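Local structure of C-1-tetrahydrofolate synthase, cytoplasmic, putative (Trypanosoma brucei, 4CJX) at residues B[186-191]-B[231-236]; B[68-73]-B[121-126]; B[31-36]-B[297-302]; B[143-148]-B[163-168]. The protein probably oxidises methylenetetrahydrofolate with NADP(+) and hydrolyses the methenyl product, as a homodimeric dehydrogenase-cyclohydrolase of one-carbon metabolism. All coordinates share one frame; numbering follows the deposited sequence.

In the fold
Interactions 2, 3 and 4 all touch the same bound inhibitor, 9L9. Interaction 2 (68-73 with 121-126) flanks its phenyl and pyrimidine rings, interaction 3 (31-36 with 297-302) lies by its glutamate tail, and D144 of interaction 4 (143-148 with 163-168) pairs with its pyrimidine. Interactions 3 and 4 meet where T300 packs on T167; interactions 2 and 4 meet where L122 packs on L146. Interaction 1 (186-191 with 231-236) belongs to the NAD(P)-binding domain, with its centre about 25 Å from that of interaction 2. Its nearest atoms are about 6 Å from interaction 4, and the A236 side chain is about 11 Å from the inhibitor.

Interaction 1: B[186-191]-B[231-236]; sequences RVVVLG and DIVVSA
The carbonyl oxygen of R186 takes two backbone donors. I232 N approaches in the carbonyl plane at 3.1 Å from R186 O, while the bond from D231 N is weak because its angle is poor. The D231 side chain adds a further bond to R186. Its OD2 receives R186 N at 3.0 Å on the anti lone pair, and the bond is nearly straight (170°). OD1 of this carboxylate is held in a salt bridge by K249. From there the two strands run parallel. V188 N bonds to I232 O, V234 N to V188 O and L190 N to V234 O. The last bond, A236 N to L190 O, is the shortest at 2.7 Å.

Side chains alternate between the two mostly apolar faces. V188 CG1 sits between the backbone N and the carbonyl carbon (chi1 59°) and lies 4.0 Å from V233 CG2. L190 CD1 touches V233 CG1 at 3.9 Å. Helix 220-228 packs on this face, where S235 OG bonds to D276. On the other, V187 CG2 meets I232 CB at 3.9 Å under helix 197-206. In this Rossmann-type parallel sheet, strand 186-190 lies between 232-235 and 210-214. G191 and A236 follow directly after the strands. The backbone bonds fix the register, and so place these two residues close to the NADP(+)-binding residues R192 and A196.

Interaction 2: B[68-73]-B[121-126]; sequences KDSQTY and QLPLPP. With 9L9 ((2S)-2-[[4-[[2,4-bis(azanyl)-6-oxidanylidene-1H-pyrimidin-5-yl]carbamoylamino]phenyl]carbonylamino]pentanedioic acid), chain G.
Y73 and Q121 cross at about a right angle. The NE2 of Q121 comes to the edge of the Y73 ring, near its plane, 3.9 Å from Y73 CB. Ring and amide planes are 57° apart. One face of the Y73 ring is left to the inhibitor: its phenyl carbon C2B lies over the ring centre, and Y73 CD1 is 3.5 Å from 9L9 C4B. On the opposite face D69 O sits toward the rim.

The Q121 chain starts with CG anti to the backbone N (chi1 -168°) and bends at chi2. This lays the amide over one face of the diaminopyrimidine, where Q121 NE2 is 3.4 Å from 9L9 C6. Q121 OE1 is held by K77 NZ, which also bonds to 9L9.

The segments are the first turns of helix 68-83 and the loop after strand 117-120, on the parallel sheet of the catalytic domain. The loop's backbone reads the pyrimidine edge. L122 N donates to 9L9 N1 at 3.2 Å, almost straight at 171°, and 9L9 N7 donates to L122 O at 2.8 Å. A cis peptide bond follows L122, before P123.

S70 faces the loop from its CB but bonds to it through water. One water joins S70 OG with Q121 NE2 and L122 O, donating to L122 O at 2.7 Å. A second links S70 OG with P123 O. The P123 ring keeps its CD 4.2 Å from S70 OG.

Interaction 3: B[31-36]-B[297-302]; sequences RAVAKA and GPVTVS. With 9L9 ((2S)-2-[[4-[[2,4-bis(azanyl)-6-oxidanylidene-1H-pyrimidin-5-yl]carbamoylamino]phenyl]carbonylamino]pentanedioic acid), chain G.
A34 is wedged against the 297-302 helix. Its CB lies 3.1 Å from S302 OG, a tight approach, and 4.0 Å from P298 CB. The carbonyl oxygen of P298 is also close to A34 CB. S302 OG sits beside its own backbone N (chi1 -63°), on the side facing A34. Its main polar partner is Q38 NE2 on the same helix as A34, and it makes a further weak bond to P298 O. Next to this, V33 CG1 and V299 CG2 meet at 3.7 Å as the two valines cross at a slant. V299 CG2 is the methyl anti to the carbonyl carbon, and that places it against V33. Helix 166-178 closes this side, with C177 on V33 and A170 on V299.

The segments 31-36 and 297-302 run almost parallel, at 17°, with axes 8.0 Å apart. They are turns of helix 30-51, in the range of the catalytic domain, and of helix 296-316, in that of the NAD(P)-binding domain, so the contact ties the two ends of the chain together.

The R31 side is looser and exposed. R31 sets out away from the partner helix, but CG comes back to 4.1 Å from P298 CG. The chain bends at chi3 and carries the guanidinium to the glutamate tail of the inhibitor. R31 NH1 is 3.0 Å from the carboxylate oxygen 9L9 O, approached obliquely. P298 CD is 3.6 Å from that same 9L9 O. Deeper in, V301 CG2 touches the phenyl carbon 9L9 C5B at 3.8 Å.

Interaction 4: B[143-148]-B[163-168]; sequences ADCLLP and IVPCTA. With 9L9 ((2S)-2-[[4-[[2,4-bis(azanyl)-6-oxidanylidene-1H-pyrimidin-5-yl]carbamoylamino]phenyl]carbonylamino]pentanedioic acid), chain G.
C145 turns its SG anti to the backbone N (chi1 -170°), which sets the sulfur alongside I163 O and P165 CD. Its CB faces the proline ring, 3.6 Å from P165 CD. D144 starts away from the 163-168 segment, yet with chi1 at -75° its carboxylate swings to the inhibitor and near C166. Its backbone O stays with the partner segment, 3.4 Å from P165 CA in a CA-H...O contact. A143 O accepts a hydrogen bond from N307 ND2, and I163 CG2 and C166 SG pack beside it.

A water ties the pieces together. It donates to D144 O and to D144 OD1, and it accepts from C166 N at 2.9 Å. C166 begins helix 166-178, so the water joins the helix start to the carboxylate. C166 SG lies 4.0 Å from D144 OD1.

D144 then pairs with the pyrimidine edge. 9L9 N3 donates to D144 OD1 at 2.8 Å, and 9L9 N2A donates to D144 OD2 at 2.9 Å. The two nearly parallel bonds should fix the ring's rotation. The loop thus presents two acceptor oxygens to two adjacent donors. The water on OD1, anchored to C166 N, is placed to steady the carboxylate, consistent with a second-shell role.

Interaction 1: B[186-191]-B[231-236]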
# COMPACT_ATOMS: atom_id res chain seq x y z
N ARG B 186 5.27 3.30 -18.42
CA ARG B 186 5.68 2.12 -17.68
C ARG B 186 6.75 2.50 -16.65
O ARG B 186 7.79 3.10 -17.01
CB ARG B 186 6.19 1.04 -18.63
CG ARG B 186 5.15 0.55 -19.64
CD ARG B 186 4.19 -0.46 -19.01
NE ARG B 186 4.87 -1.73 -18.73
CZ ARG B 186 5.16 -2.63 -19.67
NH1 ARG B 186 4.83 -2.41 -20.93
NH2 ARG B 186 5.78 -3.75 -19.34
N VAL B 187 6.49 2.15 -15.40
CA VAL B 187 7.36 2.50 -14.28
C VAL B 187 7.84 1.23 -13.61
O VAL B 187 7.05 0.33 -13.38
CB VAL B 187 6.63 3.33 -13.21
CG1 VAL B 187 7.49 3.48 -11.97
CG2 VAL B 187 6.27 4.70 -13.73
N VAL B 188 9.15 1.16 -13.29
CA VAL B 188 9.65 0.13 -12.39
C VAL B 188 10.23 0.76 -11.13
O VAL B 188 11.00 1.73 -11.19
CB VAL B 188 10.71 -0.83 -13.00
CG1 VAL B 188 11.93 -0.10 -13.50
CG2 VAL B 188 11.17 -1.84 -11.96
N VAL B 189 9.81 0.21 -10.01
CA VAL B 189 10.32 0.56 -8.71
C VAL B 189 11.07 -0.69 -8.24
O VAL B 189 10.48 -1.77 -8.17
CB VAL B 189 9.18 0.87 -7.72
CG1 VAL B 189 9.72 1.22 -6.35
CG2 VAL B 189 8.36 2.04 -8.21
N LEU B 190 12.36 -0.55 -7.93
CA LEU B 190 13.15 -1.62 -7.35
C LEU B 190 13.24 -1.37 -5.83
O LEU B 190 13.70 -0.29 -5.38
CB LEU B 190 14.54 -1.68 -7.97
CG LEU B 190 14.58 -1.86 -9.51
CD1 LEU B 190 14.60 -0.51 -10.21
CD2 LEU B 190 15.76 -2.74 -9.98
N GLY B 191 12.81 -2.35 -5.05
CA GLY B 191 12.80 -2.24 -3.59
C GLY B 191 11.43 -1.83 -3.08
O GLY B 191 10.65 -1.21 -3.79
N ASP B 231 9.76 3.33 -18.94
CA ASP B 231 9.95 4.76 -19.18
C ASP B 231 10.54 5.51 -17.98
O ASP B 231 11.17 6.56 -18.13
CB ASP B 231 8.61 5.40 -19.54
CG ASP B 231 8.00 4.78 -20.81
OD1 ASP B 231 8.66 4.86 -21.89
OD2 ASP B 231 6.87 4.21 -20.73
N ILE B 232 10.29 4.99 -16.78
CA ILE B 232 10.76 5.62 -15.56
C ILE B 232 11.29 4.55 -14.62
O ILE B 232 10.62 3.55 -14.36
CB ILE B 232 9.64 6.40 -14.86
CG1 ILE B 232 9.21 7.61 -15.69
CG2 ILE B 232 10.10 6.83 -13.47
CD1 ILE B 232 7.84 8.13 -15.31
N VAL B 233 12.51 4.77 -14.12
CA VAL B 233 13.14 3.85 -13.20
C VAL B 233 13.38 4.54 -11.84
O VAL B 233 14.06 5.57 -11.77
CB VAL B 233 14.51 3.35 -13.72
CG1 VAL B 233 15.19 2.48 -12.65
CG2 VAL B 233 14.39 2.60 -15.06
N VAL B 234 12.80 3.97 -10.79
CA VAL B 234 13.06 4.38 -9.44
C VAL B 234 13.67 3.23 -8.69
O VAL B 234 12.98 2.29 -8.29
CB VAL B 234 11.79 4.80 -8.69
CG1 VAL B 234 12.17 5.26 -7.30
CG2 VAL B 234 11.06 5.91 -9.46
N SER B 235 14.98 3.34 -8.46
CA SER B 235 15.73 2.30 -7.79
C SER B 235 15.99 2.64 -6.32
O SER B 235 16.72 3.56 -6.02
CB SER B 235 17.07 2.05 -8.49
OG SER B 235 17.48 0.74 -8.18
N ALA B 236 15.43 1.83 -5.44
CA ALA B 236 15.54 2.04 -3.99
C ALA B 236 15.77 0.71 -3.29
O ALA B 236 15.13 0.38 -2.28
CB ALA B 236 14.27 2.71 -3.49

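Interaction 2: B[68-73]-B[121-126]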
# COMPACT_ATOMS: atom_id res chain seq x y z
N LYS B 68 27.65 5.48 11.33
CA LYS B 68 28.18 6.73 10.77
C LYS B 68 27.29 7.34 9.69
O LYS B 68 27.19 8.57 9.60
CB LYS B 68 29.61 6.57 10.23
CG LYS B 68 30.68 6.56 11.30
CD LYS B 68 31.63 7.75 11.21
N ASP B 69 26.67 6.52 8.87
CA ASP B 69 25.74 7.04 7.87
C ASP B 69 24.50 7.66 8.55
O ASP B 69 24.11 8.76 8.21
CB ASP B 69 25.39 5.98 6.81
CG ASP B 69 24.63 4.79 7.38
OD1 ASP B 69 24.78 4.48 8.58
OD2 ASP B 69 23.85 4.17 6.62
N SER B 70 23.93 6.99 9.52
CA SER B 70 22.80 7.56 10.28
C SER B 70 23.21 8.89 10.95
O SER B 70 22.47 9.89 10.89
CB SER B 70 22.30 6.58 11.33
OG SER B 70 21.60 5.49 10.75
N GLN B 71 24.38 8.91 11.57
CA GLN B 71 24.88 10.14 12.18
C GLN B 71 24.94 11.28 11.18
O GLN B 71 24.50 12.41 11.49
CB GLN B 71 26.27 9.94 12.79
CG GLN B 71 26.23 9.16 14.09
CD GLN B 71 27.57 9.13 14.77
OE1 GLN B 71 28.57 9.52 14.19
NE2 GLN B 71 27.59 8.70 16.03
N THR B 72 25.48 11.00 9.99
CA THR B 72 25.53 11.99 8.95
C THR B 72 24.16 12.51 8.58
O THR B 72 23.99 13.72 8.44
CB THR B 72 26.17 11.43 7.67
OG1 THR B 72 27.49 11.00 7.98
CG2 THR B 72 26.24 12.48 6.58
N TYR B 73 23.18 11.63 8.39
CA TYR B 73 21.88 12.07 7.89
C TYR B 73 21.14 12.90 8.94
O TYR B 73 20.53 13.90 8.64
CB TYR B 73 21.03 10.89 7.40
CG TYR B 73 21.72 9.99 6.38
CD1 TYR B 73 22.64 10.50 5.47
CD2 TYR B 73 21.44 8.62 6.32
CE1 TYR B 73 23.27 9.67 4.54
CE2 TYR B 73 22.06 7.78 5.39
CZ TYR B 73 22.98 8.32 4.50
OH TYR B 73 23.65 7.52 3.59
N GLN B 121 15.22 8.00 13.57
CA GLN B 121 16.13 7.58 12.51
C GLN B 121 16.28 6.05 12.45
O GLN B 121 16.56 5.40 13.44
CB GLN B 121 17.49 8.29 12.64
CG GLN B 121 18.42 8.15 11.44
CD GLN B 121 17.99 8.91 10.20
OE1 GLN B 121 17.27 9.92 10.27
NE2 GLN B 121 18.47 8.46 9.05
N LEU B 122 16.02 5.49 11.28
CA LEU B 122 16.14 4.06 11.05
C LEU B 122 17.46 3.81 10.31
O LEU B 122 17.94 4.68 9.56
CB LEU B 122 14.96 3.57 10.19
CG LEU B 122 13.53 3.97 10.58
CD1 LEU B 122 12.51 3.43 9.57
CD2 LEU B 122 13.21 3.47 11.97
N PRO B 123 18.03 2.61 10.45
CA PRO B 123 17.46 1.47 11.18
C PRO B 123 17.62 1.63 12.69
O PRO B 123 18.57 2.27 13.15
CB PRO B 123 18.28 0.27 10.66
CG PRO B 123 19.58 0.87 10.21
CD PRO B 123 19.23 2.22 9.67
N LEU B 124 16.67 1.09 13.44
CA LEU B 124 16.80 0.93 14.88
C LEU B 124 17.67 -0.30 15.20
O LEU B 124 17.86 -1.17 14.34
CB LEU B 124 15.43 0.79 15.52
CG LEU B 124 14.63 2.11 15.58
CD1 LEU B 124 13.18 1.83 15.95
CD2 LEU B 124 15.27 3.10 16.56
N PRO B 125 18.23 -0.37 16.41
CA PRO B 125 18.97 -1.56 16.79
C PRO B 125 18.08 -2.80 16.76
O PRO B 125 16.91 -2.73 17.14
CB PRO B 125 19.44 -1.26 18.21
CG PRO B 125 18.61 -0.12 18.69
CD PRO B 125 18.27 0.66 17.46
N PRO B 126 18.64 -3.94 16.30
CA PRO B 126 17.90 -5.19 16.14
C PRO B 126 16.98 -5.56 17.30
O PRO B 126 15.84 -5.93 17.06
CB PRO B 126 19.01 -6.22 15.98
CG PRO B 126 20.08 -5.46 15.26
CD PRO B 126 20.02 -4.06 15.80
N2A 9L9 G . 13.20 7.86 10.15
N1 9L9 G . 14.97 7.07 8.69
C2 9L9 G . 13.95 7.95 8.89
N3 9L9 G . 13.59 8.91 7.95
C4 9L9 G . 14.40 8.87 6.80
O4A 9L9 G . 14.07 9.71 5.98
N5A 9L9 G . 16.31 8.11 5.49
C5 9L9 G . 15.45 7.97 6.57
C6 9L9 G . 15.71 7.09 7.57
N7 9L9 G . 16.79 6.11 7.42
O8A 9L9 G . 17.15 10.14 6.08
N9 9L9 G . 17.93 9.10 4.25
C1B 9L9 G . 18.82 10.04 3.81
C2B 9L9 G . 19.72 9.65 2.79
C3B 9L9 G . 20.68 10.53 2.29
C4B 9L9 G . 20.79 11.83 2.78
C5B 9L9 G . 19.86 12.23 3.77
C6B 9L9 G . 18.90 11.35 4.29
C7B 9L9 G . 21.79 12.80 2.17
O7B 9L9 G . 21.50 13.97 2.19
CAW 9L9 G . 17.14 9.17 5.35
N 9L9 G . 22.91 12.38 1.55
CA 9L9 G . 23.85 13.25 0.84
C 9L9 G . 23.62 13.08 -0.64
OXT 9L9 G . 23.09 12.02 -1.01
CB 9L9 G . 25.31 12.90 1.06
CG 9L9 G . 25.54 12.23 2.40
CD 9L9 G . 27.01 12.28 2.70
OE1 9L9 G . 27.55 13.38 2.73
OE2 9L9 G . 27.61 11.21 2.91
O 9L9 G . 23.98 13.96 -1.46
O HOH W 1 20.18 5.93 8.75
O HOH W 2 20.59 4.12 12.80

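Interaction 3: B[31-36]-B[297-302]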
# COMPACT_ATOMS: atom_id res chain seq x y z
N ARG B 31 21.05 18.98 -4.93
CA ARG B 31 21.51 20.04 -4.02
C ARG B 31 20.89 21.38 -4.38
O ARG B 31 20.40 22.10 -3.50
CB ARG B 31 23.04 20.14 -3.99
CG ARG B 31 23.77 18.81 -3.80
CD ARG B 31 25.13 18.97 -3.16
NE ARG B 31 26.12 17.97 -3.61
CZ ARG B 31 26.39 16.80 -3.03
NH1 ARG B 31 25.72 16.39 -1.93
NH2 ARG B 31 27.32 16.00 -3.56
N ALA B 32 20.89 21.72 -5.67
CA ALA B 32 20.22 22.93 -6.15
C ALA B 32 18.70 22.88 -5.92
O ALA B 32 18.10 23.90 -5.62
CB ALA B 32 20.51 23.14 -7.62
N VAL B 33 18.08 21.72 -6.09
CA VAL B 33 16.64 21.61 -5.84
C VAL B 33 16.30 21.86 -4.32
O VAL B 33 15.36 22.58 -3.98
CB VAL B 33 16.09 20.25 -6.31
CG1 VAL B 33 14.69 19.99 -5.77
CG2 VAL B 33 16.07 20.20 -7.84
N ALA B 34 17.09 21.23 -3.46
CA ALA B 34 16.97 21.38 -2.02
C ALA B 34 17.21 22.84 -1.63
O ALA B 34 16.43 23.40 -0.88
CB ALA B 34 17.98 20.47 -1.34
N LYS B 35 18.26 23.44 -2.19
CA LYS B 35 18.57 24.86 -1.97
C LYS B 35 17.36 25.76 -2.25
O LYS B 35 17.01 26.62 -1.42
CB LYS B 35 19.76 25.28 -2.84
CG LYS B 35 20.78 26.18 -2.18
N ALA B 36 16.71 25.58 -3.41
CA ALA B 36 15.57 26.44 -3.79
C ALA B 36 14.38 26.24 -2.86
O ALA B 36 13.78 27.21 -2.38
CB ALA B 36 15.16 26.20 -5.24
N GLY B 297 19.05 12.38 -1.98
CA GLY B 297 19.34 12.58 -0.59
C GLY B 297 19.10 13.98 -0.05
O GLY B 297 18.44 14.15 0.99
N PRO B 298 19.64 15.00 -0.73
CA PRO B 298 19.41 16.33 -0.19
C PRO B 298 17.93 16.72 -0.24
O PRO B 298 17.45 17.39 0.70
CB PRO B 298 20.28 17.24 -1.09
CG PRO B 298 21.29 16.30 -1.68
CD PRO B 298 20.60 14.99 -1.84
N VAL B 299 17.23 16.28 -1.27
CA VAL B 299 15.81 16.57 -1.40
C VAL B 299 14.97 15.82 -0.36
O VAL B 299 13.99 16.35 0.14
CB VAL B 299 15.29 16.34 -2.84
CG1 VAL B 299 13.82 16.75 -2.96
CG2 VAL B 299 16.12 17.17 -3.80
N THR B 300 15.39 14.61 0.00
CA THR B 300 14.78 13.91 1.12
C THR B 300 14.80 14.74 2.42
O THR B 300 13.79 14.81 3.12
CB THR B 300 15.46 12.54 1.34
OG1 THR B 300 15.22 11.73 0.19
CG2 THR B 300 14.92 11.85 2.57
N VAL B 301 15.92 15.38 2.71
CA VAL B 301 16.01 16.28 3.87
C VAL B 301 15.04 17.46 3.72
O VAL B 301 14.37 17.84 4.70
CB VAL B 301 17.44 16.83 4.08
CG1 VAL B 301 17.48 17.86 5.20
CG2 VAL B 301 18.42 15.70 4.36
N SER B 302 14.97 18.03 2.52
CA SER B 302 14.10 19.17 2.25
C SER B 302 12.62 18.82 2.41
O SER B 302 11.82 19.64 2.86
CB SER B 302 14.33 19.71 0.83
OG SER B 302 15.66 20.19 0.72
N2A 9L9 G . 13.20 7.86 10.15
N1 9L9 G . 14.97 7.07 8.69
C2 9L9 G . 13.95 7.95 8.89
N3 9L9 G . 13.59 8.91 7.95
C4 9L9 G . 14.40 8.87 6.80
O4A 9L9 G . 14.07 9.71 5.98
N5A 9L9 G . 16.31 8.11 5.49
C5 9L9 G . 15.45 7.97 6.57
C6 9L9 G . 15.71 7.09 7.57
N7 9L9 G . 16.79 6.11 7.42
O8A 9L9 G . 17.15 10.14 6.08
N9 9L9 G . 17.93 9.10 4.25
C1B 9L9 G . 18.82 10.04 3.81
C2B 9L9 G . 19.72 9.65 2.79
C3B 9L9 G . 20.68 10.53 2.29
C4B 9L9 G . 20.79 11.83 2.78
C5B 9L9 G . 19.86 12.23 3.77
C6B 9L9 G . 18.90 11.35 4.29
C7B 9L9 G . 21.79 12.80 2.17
O7B 9L9 G . 21.50 13.97 2.19
CAW 9L9 G . 17.14 9.17 5.35
N 9L9 G . 22.91 12.38 1.55
CA 9L9 G . 23.85 13.25 0.84
C 9L9 G . 23.62 13.08 -0.64
OXT 9L9 G . 23.09 12.02 -1.01
CB 9L9 G . 25.31 12.90 1.06
CG 9L9 G . 25.54 12.23 2.40
CD 9L9 G . 27.01 12.28 2.70
OE1 9L9 G . 27.55 13.38 2.73
OE2 9L9 G . 27.61 11.21 2.91
O 9L9 G . 23.98 13.96 -1.46

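Interaction 4: B[143-148]-B[163-168]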
# COMPACT_ATOMS: atom_id res chain seq x y z
N ALA B 143 6.28 12.85 11.09
CA ALA B 143 6.85 13.52 9.93
C ALA B 143 7.33 12.54 8.84
O ALA B 143 7.28 12.87 7.66
CB ALA B 143 8.00 14.40 10.36
N ASP B 144 7.79 11.35 9.23
CA ASP B 144 8.18 10.33 8.26
C ASP B 144 7.03 9.59 7.63
O ASP B 144 7.25 8.82 6.70
CB ASP B 144 9.08 9.29 8.90
CG ASP B 144 10.49 9.79 9.12
OD1 ASP B 144 11.14 10.25 8.14
OD2 ASP B 144 10.94 9.69 10.28
N CYS B 145 5.81 9.79 8.12
CA CYS B 145 4.64 9.06 7.59
C CYS B 145 4.89 7.55 7.72
O CYS B 145 4.74 6.78 6.77
CB CYS B 145 4.34 9.47 6.14
SG CYS B 145 2.76 8.83 5.53
N LEU B 146 5.30 7.14 8.90
CA LEU B 146 5.58 5.73 9.17
C LEU B 146 4.36 5.01 9.79
O LEU B 146 4.28 3.78 9.74
CB LEU B 146 6.80 5.61 10.09
CG LEU B 146 8.14 5.58 9.36
CD1 LEU B 146 9.26 5.84 10.35
CD2 LEU B 146 8.37 4.26 8.62
N LEU B 147 3.41 5.77 10.35
CA LEU B 147 2.29 5.19 11.05
C LEU B 147 1.27 4.67 10.03
O LEU B 147 1.01 5.33 9.03
CB LEU B 147 1.61 6.23 11.94
CG LEU B 147 2.30 6.64 13.25
CD1 LEU B 147 1.39 7.56 14.06
CD2 LEU B 147 2.64 5.43 14.08
N PRO B 148 0.68 3.48 10.30
CA PRO B 148 -0.39 2.97 9.46
C PRO B 148 -1.47 4.01 9.16
O PRO B 148 -1.85 4.16 8.02
CB PRO B 148 -0.93 1.81 10.27
CG PRO B 148 0.27 1.28 10.96
CD PRO B 148 1.06 2.51 11.34
N ILE B 163 0.52 14.17 5.06
CA ILE B 163 1.92 13.79 5.16
C ILE B 163 2.21 12.71 4.12
O ILE B 163 1.39 11.85 3.86
CB ILE B 163 2.27 13.22 6.58
CG1 ILE B 163 1.41 13.86 7.67
CG2 ILE B 163 3.74 13.45 6.90
CD1 ILE B 163 1.83 13.54 9.10
N VAL B 164 3.39 12.78 3.52
CA VAL B 164 3.91 11.73 2.65
C VAL B 164 5.36 11.42 3.08
O VAL B 164 6.09 12.33 3.45
CB VAL B 164 3.88 12.21 1.18
CG1 VAL B 164 4.48 11.18 0.26
CG2 VAL B 164 2.45 12.53 0.75
N PRO B 165 5.80 10.14 3.02
CA PRO B 165 7.14 9.84 3.49
C PRO B 165 8.18 10.63 2.68
O PRO B 165 7.97 10.89 1.49
CB PRO B 165 7.28 8.33 3.27
CG PRO B 165 5.89 7.81 3.20
CD PRO B 165 5.07 8.92 2.61
N CYS B 166 9.24 11.05 3.35
CA CYS B 166 10.13 12.06 2.81
C CYS B 166 10.86 11.60 1.52
O CYS B 166 10.93 12.35 0.54
CB CYS B 166 11.12 12.48 3.89
SG CYS B 166 10.29 13.05 5.40
N THR B 167 11.37 10.37 1.54
CA THR B 167 12.11 9.83 0.41
C THR B 167 11.21 9.73 -0.81
O THR B 167 11.58 10.21 -1.89
CB THR B 167 12.77 8.47 0.71
OG1 THR B 167 13.58 8.57 1.89
CG2 THR B 167 13.62 8.06 -0.48
N ALA B 168 10.03 9.14 -0.61
CA ALA B 168 9.03 9.02 -1.68
C ALA B 168 8.69 10.38 -2.21
O ALA B 168 8.63 10.60 -3.42
CB ALA B 168 7.77 8.34 -1.18
N2A 9L9 G . 13.20 7.86 10.15
N1 9L9 G . 14.97 7.07 8.69
C2 9L9 G . 13.95 7.95 8.89
N3 9L9 G . 13.59 8.91 7.95
C4 9L9 G . 14.40 8.87 6.80
O4A 9L9 G . 14.07 9.71 5.98
N5A 9L9 G . 16.31 8.11 5.49
C5 9L9 G . 15.45 7.97 6.57
C6 9L9 G . 15.71 7.09 7.57
N7 9L9 G . 16.79 6.11 7.42
O8A 9L9 G . 17.15 10.14 6.08
N9 9L9 G . 17.93 9.10 4.25
C1B 9L9 G . 18.82 10.04 3.81
C2B 9L9 G . 19.72 9.65 2.79
C3B 9L9 G . 20.68 10.53 2.29
C4B 9L9 G . 20.79 11.83 2.78
C5B 9L9 G . 19.86 12.23 3.77
C6B 9L9 G . 18.90 11.35 4.29
C7B 9L9 G . 21.79 12.80 2.17
O7B 9L9 G . 21.50 13.97 2.19
CAW 9L9 G . 17.14 9.17 5.35
N 9L9 G . 22.91 12.38 1.55
CA 9L9 G . 23.85 13.25 0.84
C 9L9 G . 23.62 13.08 -0.64
OXT 9L9 G . 23.09 12.02 -1.01
CB 9L9 G . 25.31 12.90 1.06
CG 9L9 G . 25.54 12.23 2.40
CD 9L9 G . 27.01 12.28 2.70
OE1 9L9 G . 27.55 13.38 2.73
OE2 9L9 G . 27.61 11.21 2.91
O 9L9 G . 23.98 13.96 -1.46
O HOH W 3 9.75 9.46 5.72